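Pseudoazurin (Methylobacterium extorquens, PDB 1PMY) binds one copper ion and probably carries electrons in the periplasm as a blue copper protein of the plastocyanin/azurin family. Local coordinates at residues A[5-10]-A[33-38]; A[38-43]-A[79-84]; A[85-90]-A[113-118]. All coordinates share one frame; numbering follows the deposited sequence.

Contact 1 (A[5-10]-A[33-38]); sequences VKMLNS and FLPTDK
Strands 2-8 and 30-34 run parallel as neighbours in the beta sheet, and their last bridges pair Val5 with Phe33 and Lys6 with Leu34. Leu34 N donates to Val5 O, lying in the carbonyl plane at a short 2.6 Å, and Met7 N returns a bond to Leu34 O. Beyond Leu34, segment 33-38 leaves strand geometry through an inverse gamma turn centred on Pro35, yet Asp37 N still finds Met7 O at 3.1 Å, with a C=O...N angle of 175°. On one face, Val5 CG1 lies 3.8 Å from Phe33 CD1, the two side chains running side by side. CG1 is placed there by standing anti to the backbone N of Val5 (chi1 175°). The opposite face carries Lys6 and Leu34, whose CE and CD1 atoms press together at 3.5 Å; the lysine then bends back so that NZ bonds to Ala4 O. In this cupredoxin fold the copper lies among loops at one end of the sheet, and segment 33-38 leads into one of them. Met7 SD lies against Phe33 CB at 4.1 Å, while its CE rests 3.6 Å from Pro35 CA. Leu8 CD2 meets Thr36 CG2 at 3.6 Å. Where segment 5-10 turns, Asp37 OD2 accepts Asn9 N at 2.8 Å in a nearly straight bond, on the anti side and somewhat out of the carboxylate plane. The Asn9 amide stacks on that carboxylate with planes 21° apart, and waters link its OD1 and ND2 to Lys38 O. Another water donates to OD2 of Asp37 and accepts from Ser10 N. With an alanine in place of Asp37, Asn9 N would probably lose its acceptor, the water at Ser10 N its mate, and one face of the Asn9 amide its cover.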
loop_
_atom_site.group_PDB
_atom_site.type_symbol
_atom_site.label_atom_id
_atom_site.label_comp_id
_atom_site.label_asym_id
_atom_site.label_seq_id
_atom_site.Cartn_x
_atom_site.Cartn_y
_atom_site.Cartn_z
ATOM N N VAL A 5 7.908 6.403 2.392
ATOM C CA VAL A 5 6.977 5.764 3.264
ATOM C C VAL A 5 7.796 4.902 4.261
ATOM O O VAL A 5 8.667 4.122 3.837
ATOM C CB VAL A 5 6.041 4.813 2.428
ATOM C CG1 VAL A 5 5.111 4.019 3.385
ATOM C CG2 VAL A 5 5.212 5.706 1.516
ATOM N N LYS A 6 7.505 5.171 5.515
ATOM C CA LYS A 6 8.104 4.505 6.651
ATOM C C LYS A 6 7.290 3.245 7.073
ATOM O O LYS A 6 6.067 3.307 7.130
ATOM C CB LYS A 6 8.178 5.347 7.907
ATOM C CG LYS A 6 8.506 6.786 7.915
ATOM C CD LYS A 6 9.505 7.457 7.063
ATOM C CE LYS A 6 9.235 7.615 5.576
ATOM N NZ LYS A 6 8.031 8.555 5.378
ATOM N N MET A 7 8.016 2.205 7.417
ATOM C CA MET A 7 7.431 0.932 7.955
ATOM C C MET A 7 7.628 0.973 9.481
ATOM O O MET A 7 8.786 0.900 9.953
ATOM C CB MET A 7 8.161 -0.223 7.246
ATOM C CG MET A 7 7.810 -0.055 5.754
ATOM S SD MET A 7 8.445 -1.517 4.836
ATOM C CE MET A 7 10.180 -1.243 5.163
ATOM N N LEU A 8 6.539 1.150 10.173
ATOM C CA LEU A 8 6.576 1.363 11.640
ATOM C C LEU A 8 5.791 0.358 12.492
ATOM O O LEU A 8 4.752 -0.116 12.154
ATOM C CB LEU A 8 5.959 2.747 11.950
ATOM C CG LEU A 8 6.583 3.974 11.337
ATOM C CD1 LEU A 8 5.603 5.139 11.262
ATOM C CD2 LEU A 8 7.889 4.334 11.932
ATOM N N ASN A 9 6.438 0.109 13.630
ATOM C CA ASN A 9 5.785 -0.693 14.697
ATOM C C ASN A 9 4.623 0.129 15.302
ATOM O O ASN A 9 3.567 -0.476 15.677
ATOM C CB ASN A 9 6.791 -1.076 15.766
ATOM C CG ASN A 9 7.804 -2.075 15.351
ATOM O OD1 ASN A 9 7.728 -2.699 14.232
ATOM N ND2 ASN A 9 8.741 -2.380 16.240
ATOM N N SER A 10 4.843 1.405 15.498
ATOM C CA SER A 10 3.859 2.327 16.112
ATOM C C SER A 10 3.856 3.651 15.394
ATOM O O SER A 10 4.914 4.249 15.149
ATOM C CB SER A 10 4.097 2.392 17.624
ATOM O OG SER A 10 2.962 2.961 18.296
ATOM N N PHE A 33 10.277 2.693 0.436
ATOM C CA PHE A 33 9.714 2.198 1.715
ATOM C C PHE A 33 10.962 2.067 2.652
ATOM O O PHE A 33 11.885 1.425 2.204
ATOM C CB PHE A 33 9.126 0.769 1.526
ATOM C CG PHE A 33 7.811 0.863 0.754
ATOM C CD1 PHE A 33 6.655 1.113 1.403
ATOM C CD2 PHE A 33 7.879 0.685 -0.669
ATOM C CE1 PHE A 33 5.463 1.227 0.700
ATOM C CE2 PHE A 33 6.679 0.670 -1.375
ATOM C CZ PHE A 33 5.482 0.992 -0.701
ATOM N N LEU A 34 10.866 2.764 3.780
ATOM C CA LEU A 34 12.009 2.804 4.713
ATOM C C LEU A 34 11.801 1.902 5.909
ATOM O O LEU A 34 10.803 2.088 6.584
ATOM C CB LEU A 34 12.124 4.298 5.137
ATOM C CG LEU A 34 12.565 5.237 3.980
ATOM C CD1 LEU A 34 12.400 6.669 4.470
ATOM C CD2 LEU A 34 13.940 4.899 3.500
ATOM N N PRO A 35 12.797 1.053 6.168
ATOM C CA PRO A 35 12.727 0.153 7.317
ATOM C C PRO A 35 13.018 0.900 8.608
ATOM O O PRO A 35 13.952 0.503 9.333
ATOM C CB PRO A 35 13.768 -0.935 6.940
ATOM C CG PRO A 35 14.859 -0.121 6.239
ATOM C CD PRO A 35 14.047 0.871 5.362
ATOM N N THR A 36 12.238 1.858 8.991
ATOM C CA THR A 36 12.313 2.658 10.213
ATOM C C THR A 36 12.457 1.699 11.368
ATOM O O THR A 36 13.300 1.790 12.295
ATOM C CB THR A 36 11.200 3.720 10.433
ATOM O OG1 THR A 36 10.985 4.449 9.197
ATOM C CG2 THR A 36 11.503 4.722 11.601
ATOM N N ASP A 37 11.513 0.751 11.367
ATOM C CA ASP A 37 11.539 -0.363 12.327
ATOM C C ASP A 37 11.798 -1.596 11.438
ATOM O O ASP A 37 11.428 -1.634 10.258
ATOM C CB ASP A 37 10.251 -0.482 13.102
ATOM C CG ASP A 37 10.029 0.631 14.122
ATOM O OD1 ASP A 37 10.950 0.887 14.891
ATOM O OD2 ASP A 37 8.947 1.171 14.238
ATOM N N LYS A 38 12.489 -2.541 11.999
ATOM C CA LYS A 38 12.805 -3.794 11.319
ATOM C C LYS A 38 11.548 -4.701 11.330
ATOM O O LYS A 38 10.643 -4.534 12.150
ATOM C CB LYS A 38 13.891 -4.448 12.237
ATOM C CG LYS A 38 13.809 -5.866 12.565
ATOM C CD LYS A 38 14.287 -6.433 13.854
ATOM C CE LYS A 38 13.693 -5.721 15.091
ATOM N NZ LYS A 38 12.495 -6.482 15.598
HETATM O O HOH W 1 8.243 -5.190 13.557
HETATM O O HOH W 2 10.809 -4.321 15.193
HETATM O O HOH W 3 7.720 2.664 15.898
#

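Contact 2 (A[38-43]-A[79-84]); sequences KGHNVE and APHYMM. With CU (copper (II) ion), chain B.
The loops 38-43 and 79-84 approach without strand pairing, the CA atoms of Asn41 and Ala79 being 6.4 Å apart, and the second loop folds into a type I beta turn from Ala79 to Tyr82. Together they supply the two histidines of a type 1 (blue) copper site, the hallmark of the cupredoxin family. His40 ND1 binds the copper at 2.1 Å and His81 ND1 binds it at 2.0 Å, while Cys78 and Met86 complete the ligand set. The metal holds the two ND1 atoms only 2.9 Å apart; this is no hydrogen bond, since both nitrogens are spent on the copper. The imidazoles meet rim to rim with planes at 62°, each putting its ND1 near the plane of the other at the edge. On the far side of its ring His40 NE2 makes a weak hydrogen bond to Asn9 OD1, which helps to fix the rotation of the imidazole. Gly39 adopts a positive phi that would jam a CB against the carbonyl oxygen of Lys38, and its own O lies 3.3 Å from His81 CE1. A second clasp sits beside the metal. Asn41 OD1 accepts Ala79 N at 2.8 Å, in the carbonyl plane but with a bent N-H...O angle of 142°. With chi1 at 76°, CG sits between the backbone N and carbonyl carbon of Asn41, which turns OD1 toward Ala79 N. The other branch, ND2, is taken by Thr58 O, so Asn41 bridges Ala79, next to Cys78, and Thr58. Glu43 reaches out extended, OE1 against the methyl of Ala79, while OE2 bonds to Tyr55 OH. Pro80 CB sits over the centre of the His81 ring, 4.3 Å above its plane.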
loop_
_atom_site.group_PDB
_atom_site.type_symbol
_atom_site.label_atom_id
_atom_site.label_comp_id
_atom_site.label_asym_id
_atom_site.label_seq_id
_atom_site.Cartn_x
_atom_site.Cartn_y
_atom_site.Cartn_z
ATOM N N LYS A 38 12.489 -2.541 11.999
ATOM C CA LYS A 38 12.805 -3.794 11.319
ATOM C C LYS A 38 11.548 -4.701 11.330
ATOM O O LYS A 38 10.643 -4.534 12.150
ATOM C CB LYS A 38 13.891 -4.448 12.237
ATOM C CG LYS A 38 13.809 -5.866 12.565
ATOM C CD LYS A 38 14.287 -6.433 13.854
ATOM C CE LYS A 38 13.693 -5.721 15.091
ATOM N NZ LYS A 38 12.495 -6.482 15.598
ATOM N N GLY A 39 11.674 -5.741 10.490
ATOM C CA GLY A 39 10.631 -6.791 10.494
ATOM C C GLY A 39 9.408 -6.458 9.615
ATOM O O GLY A 39 8.402 -7.133 9.842
ATOM N N HIS A 40 9.497 -5.504 8.763
ATOM C CA HIS A 40 8.376 -5.159 7.850
ATOM C C HIS A 40 8.755 -5.409 6.409
ATOM O O HIS A 40 9.959 -5.360 6.090
ATOM C CB HIS A 40 7.863 -3.761 8.126
ATOM C CG HIS A 40 7.442 -3.479 9.510
ATOM N ND1 HIS A 40 6.352 -3.897 10.229
ATOM C CD2 HIS A 40 8.151 -2.688 10.414
ATOM C CE1 HIS A 40 6.350 -3.411 11.433
ATOM N NE2 HIS A 40 7.412 -2.659 11.554
ATOM N N ASN A 41 7.738 -5.653 5.568
ATOM C CA ASN A 41 8.006 -5.727 4.095
ATOM C C ASN A 41 6.786 -5.045 3.423
ATOM O O ASN A 41 5.845 -4.612 4.093
ATOM C CB ASN A 41 8.382 -7.028 3.505
ATOM C CG ASN A 41 7.206 -8.009 3.327
ATOM O OD1 ASN A 41 6.165 -7.716 3.976
ATOM N ND2 ASN A 41 7.421 -8.850 2.331
ATOM N N VAL A 42 6.803 -5.201 2.108
ATOM C CA VAL A 42 5.721 -4.721 1.245
ATOM C C VAL A 42 5.418 -5.838 0.203
ATOM O O VAL A 42 6.321 -6.453 -0.425
ATOM C CB VAL A 42 6.215 -3.428 0.481
ATOM C CG1 VAL A 42 4.964 -2.872 -0.256
ATOM C CG2 VAL A 42 6.573 -2.330 1.529
ATOM N N GLU A 43 4.129 -6.092 0.100
ATOM C CA GLU A 43 3.718 -7.151 -0.884
ATOM C C GLU A 43 2.383 -6.765 -1.445
ATOM O O GLU A 43 1.464 -6.245 -0.728
ATOM C CB GLU A 43 3.672 -8.553 -0.264
ATOM C CG GLU A 43 3.219 -9.674 -1.197
ATOM C CD GLU A 43 3.326 -11.082 -0.684
ATOM O OE1 GLU A 43 3.833 -11.203 0.423
ATOM O OE2 GLU A 43 2.982 -12.045 -1.373
ATOM N N ALA A 79 3.547 -8.414 4.696
ATOM C CA ALA A 79 3.219 -9.842 4.889
ATOM C C ALA A 79 3.098 -10.354 6.253
ATOM O O ALA A 79 1.974 -10.845 6.628
ATOM C CB ALA A 79 3.741 -10.758 3.833
ATOM N N PRO A 80 4.111 -10.235 7.120
ATOM C CA PRO A 80 4.048 -10.739 8.489
ATOM C C PRO A 80 2.981 -9.988 9.321
ATOM O O PRO A 80 2.458 -10.696 10.232
ATOM C CB PRO A 80 5.412 -10.395 9.081
ATOM C CG PRO A 80 6.094 -9.515 8.117
ATOM C CD PRO A 80 5.469 -9.699 6.706
ATOM N N HIS A 81 2.614 -8.727 8.983
ATOM C CA HIS A 81 1.600 -8.046 9.807
ATOM C C HIS A 81 0.283 -7.764 9.126
ATOM O O HIS A 81 -0.419 -6.783 9.472
ATOM C CB HIS A 81 2.151 -6.676 10.425
ATOM C CG HIS A 81 3.458 -6.918 11.080
ATOM N ND1 HIS A 81 4.623 -6.227 10.743
ATOM C CD2 HIS A 81 3.762 -7.778 12.092
ATOM C CE1 HIS A 81 5.600 -6.697 11.565
ATOM N NE2 HIS A 81 5.117 -7.569 12.377
ATOM N N TYR A 82 -0.090 -8.525 8.097
ATOM C CA TYR A 82 -1.399 -8.280 7.407
ATOM C C TYR A 82 -2.603 -8.464 8.335
ATOM O O TYR A 82 -3.458 -7.569 8.363
ATOM C CB TYR A 82 -1.383 -9.161 6.140
ATOM C CG TYR A 82 -2.747 -9.152 5.447
ATOM C CD1 TYR A 82 -3.340 -8.036 4.891
ATOM C CD2 TYR A 82 -3.517 -10.326 5.551
ATOM C CE1 TYR A 82 -4.619 -8.093 4.296
ATOM C CE2 TYR A 82 -4.828 -10.380 5.036
ATOM C CZ TYR A 82 -5.323 -9.314 4.320
ATOM O OH TYR A 82 -6.648 -9.374 3.926
ATOM N N MET A 83 -2.581 -9.495 9.164
ATOM C CA MET A 83 -3.647 -9.826 10.109
ATOM C C MET A 83 -3.806 -8.720 11.159
ATOM O O MET A 83 -4.846 -8.473 11.751
ATOM C CB MET A 83 -3.419 -11.194 10.780
ATOM C CG MET A 83 -3.768 -12.363 9.951
ATOM S SD MET A 83 -5.475 -12.380 9.428
ATOM C CE MET A 83 -6.495 -12.451 10.899
ATOM N N MET A 84 -2.718 -7.967 11.396
ATOM C CA MET A 84 -2.610 -6.814 12.241
ATOM C C MET A 84 -2.940 -5.501 11.525
ATOM O O MET A 84 -2.830 -4.466 12.139
ATOM C CB MET A 84 -1.191 -6.727 12.874
ATOM C CG MET A 84 -1.163 -7.772 14.009
ATOM S SD MET A 84 0.527 -7.639 14.758
ATOM C CE MET A 84 0.155 -6.205 15.881
HETATM CU CU CU B . 4.996 -5.068 9.196
#

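Contact 3 (A[85-90]-A[113-118])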
loop_
_atom_site.group_PDB
_atom_site.type_symbol
_atom_site.label_atom_id
_atom_site.label_comp_id
_atom_site.label_asym_id
_atom_site.label_seq_id
_atom_site.Cartn_x
_atom_site.Cartn_y
_atom_site.Cartn_z
ATOM N N GLY A 85 -3.433 -5.532 10.295
ATOM C CA GLY A 85 -3.862 -4.356 9.582
ATOM C C GLY A 85 -2.755 -3.506 8.971
ATOM O O GLY A 85 -3.074 -2.331 8.650
ATOM N N MET A 86 -1.570 -4.077 8.746
ATOM C CA MET A 86 -0.511 -3.168 8.134
ATOM C C MET A 86 -0.667 -3.182 6.619
ATOM O O MET A 86 -0.206 -4.131 5.938
ATOM C CB MET A 86 0.878 -3.707 8.546
ATOM C CG MET A 86 1.863 -2.539 8.285
ATOM S SD MET A 86 3.442 -2.914 9.179
ATOM C CE MET A 86 4.509 -1.749 8.274
ATOM N N VAL A 87 -1.354 -2.210 6.088
ATOM C CA VAL A 87 -1.721 -2.020 4.692
ATOM C C VAL A 87 -1.557 -0.576 4.243
ATOM O O VAL A 87 -1.635 0.323 5.104
ATOM C CB VAL A 87 -3.187 -2.559 4.438
ATOM C CG1 VAL A 87 -3.221 -4.071 4.596
ATOM C CG2 VAL A 87 -4.172 -1.875 5.402
ATOM N N ALA A 88 -1.420 -0.352 2.992
ATOM C CA ALA A 88 -1.332 0.967 2.396
ATOM C C ALA A 88 -2.081 0.901 1.018
ATOM O O ALA A 88 -2.138 -0.146 0.357
ATOM C CB ALA A 88 0.134 1.294 2.102
ATOM N N LEU A 89 -2.450 2.114 0.651
ATOM C CA LEU A 89 -3.150 2.292 -0.658
ATOM C C LEU A 89 -2.390 3.346 -1.479
ATOM O O LEU A 89 -2.080 4.441 -0.909
ATOM C CB LEU A 89 -4.585 2.631 -0.293
ATOM C CG LEU A 89 -5.577 2.742 -1.400
ATOM C CD1 LEU A 89 -5.873 1.316 -1.907
ATOM C CD2 LEU A 89 -6.894 3.291 -0.766
ATOM N N VAL A 90 -2.118 2.985 -2.690
ATOM C CA VAL A 90 -1.389 3.789 -3.683
ATOM C C VAL A 90 -2.294 4.129 -4.854
ATOM O O VAL A 90 -2.806 3.189 -5.485
ATOM C CB VAL A 90 -0.047 3.142 -4.142
ATOM C CG1 VAL A 90 0.695 3.990 -5.139
ATOM C CG2 VAL A 90 0.766 2.811 -2.883
ATOM N N LYS A 113 -11.215 -1.885 8.540
ATOM C CA LYS A 113 -11.503 -0.608 9.211
ATOM C C LYS A 113 -10.446 0.405 8.890
ATOM O O LYS A 113 -10.739 1.649 9.020
ATOM C CB LYS A 113 -11.764 -0.770 10.698
ATOM C CG LYS A 113 -12.967 -1.611 11.085
ATOM C CD LYS A 113 -14.094 -1.553 10.096
ATOM C CE LYS A 113 -14.891 -0.271 10.156
ATOM N NZ LYS A 113 -16.381 -0.671 10.264
ATOM N N ARG A 114 -9.274 -0.093 8.618
ATOM C CA ARG A 114 -8.163 0.814 8.241
ATOM C C ARG A 114 -8.312 1.291 6.831
ATOM O O ARG A 114 -7.946 2.441 6.518
ATOM C CB ARG A 114 -6.824 0.102 8.469
ATOM C CG ARG A 114 -6.473 0.288 9.971
ATOM C CD ARG A 114 -5.041 -0.090 10.141
ATOM N NE ARG A 114 -4.735 -0.055 11.591
ATOM C CZ ARG A 114 -3.526 -0.418 12.019
ATOM N NH1 ARG A 114 -2.561 -0.870 11.194
ATOM N NH2 ARG A 114 -3.281 -0.193 13.307
ATOM N N LEU A 115 -8.762 0.395 5.923
ATOM C CA LEU A 115 -8.904 0.780 4.518
ATOM C C LEU A 115 -10.063 1.722 4.259
ATOM O O LEU A 115 -9.991 2.527 3.316
ATOM C CB LEU A 115 -9.092 -0.465 3.605
ATOM C CG LEU A 115 -7.861 -1.310 3.425
ATOM C CD1 LEU A 115 -8.225 -2.615 2.766
ATOM C CD2 LEU A 115 -6.838 -0.539 2.594
ATOM N N ASP A 116 -11.144 1.538 5.056
ATOM C CA ASP A 116 -12.332 2.366 4.823
ATOM C C ASP A 116 -12.141 3.842 4.602
ATOM O O ASP A 116 -12.685 4.474 3.669
ATOM C CB ASP A 116 -13.428 2.064 5.848
ATOM C CG ASP A 116 -14.079 0.730 5.589
ATOM O OD1 ASP A 116 -13.897 0.173 4.507
ATOM O OD2 ASP A 116 -14.732 0.213 6.520
ATOM N N PRO A 117 -11.417 4.480 5.525
ATOM C CA PRO A 117 -11.172 5.915 5.444
ATOM C C PRO A 117 -10.212 6.280 4.329
ATOM O O PRO A 117 -10.422 7.397 3.801
ATOM C CB PRO A 117 -10.797 6.357 6.809
ATOM C CG PRO A 117 -10.800 5.137 7.651
ATOM C CD PRO A 117 -10.885 3.909 6.758
ATOM N N LEU A 118 -9.379 5.342 3.932
ATOM C CA LEU A 118 -8.440 5.608 2.828
ATOM C C LEU A 118 -9.255 5.608 1.535
ATOM O O LEU A 118 -9.136 6.534 0.720
ATOM C CB LEU A 118 -7.250 4.674 2.819
ATOM C CG LEU A 118 -6.378 4.590 4.057
ATOM C CD1 LEU A 118 -5.326 3.530 4.096
ATOM C CD2 LEU A 118 -5.957 5.925 4.616
#
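Arg114 NH1 is gripped by two backbone carbonyls, giving a weak bond to Gly85 O at 3.0 Å and a further bond to Met16 O. The Gly85 bond is bent, 143° at the hydrogen, and the oxygen comes in at the edge of the guanidinium, near its plane. NH2 goes to Met15 O, with a weaker bond to Gly13 O, so one arginine ties two loops to its helix and its flat group can hardly turn. The chain gets there stretched from CG to NE, passing CD within 3.3 Å of Gly85 O. Gly85 has a positive phi, and a CB at this position would come about 3.4 Å from Arg114 NH1, which would crowd the guanidinium. In the fold, the helix 109-120 packs against strand 87-92 of the cupredoxin sheet; in pseudoazurin this C-terminal helical part follows the strand that starts just after the copper ligand Met86. Alternate strand residues, Val87 and Leu89, turn toward the helix. Val87 CG2 meets Leu115 CD2 at 4.1 Å, the two side chains roughly perpendicular, and Thr111 on the same helix also touches Val87. One turn further along, Leu89 CD2 lies 3.9 Å from Leu118 CB, the two leucines overlapping while running opposite ways. Leu89 puts CG anti to its own backbone N (chi1 -174°), which carries CD2 out to the helix, where Phe119 adds to the apolar cover. The helix is kinked at Pro117, whose N makes no bond to the preceding turn. Met86 and Ala88 point away from the helix, and their side chains touch Phe18 of strand 17-25.

The copper joins the three contacts: contact 2 supplies His40 and His81, contact 3 supplies Met86, whose SD is 2.7 Å from the copper, and contact 1 lies in the second shell. Contacts 1 and 2 share Lys38 and touch where Met7 CB stands 3.7 Å from His40 CB and where Phe33 CD1 packs 3.4 Å from Val42 CG2. From contact 1, Met7 CA also lies 4.0 Å from Met86 CE. The loop 79-84 leads through Gly85 and Met86 into strand 87-92, and His81 O probably accepts Met86 N at 3.0 Å. The centres of contact 1 and contact 2 lie about 10 Å apart. Those of contact 2 and contact 3 are separated by about 13 Å.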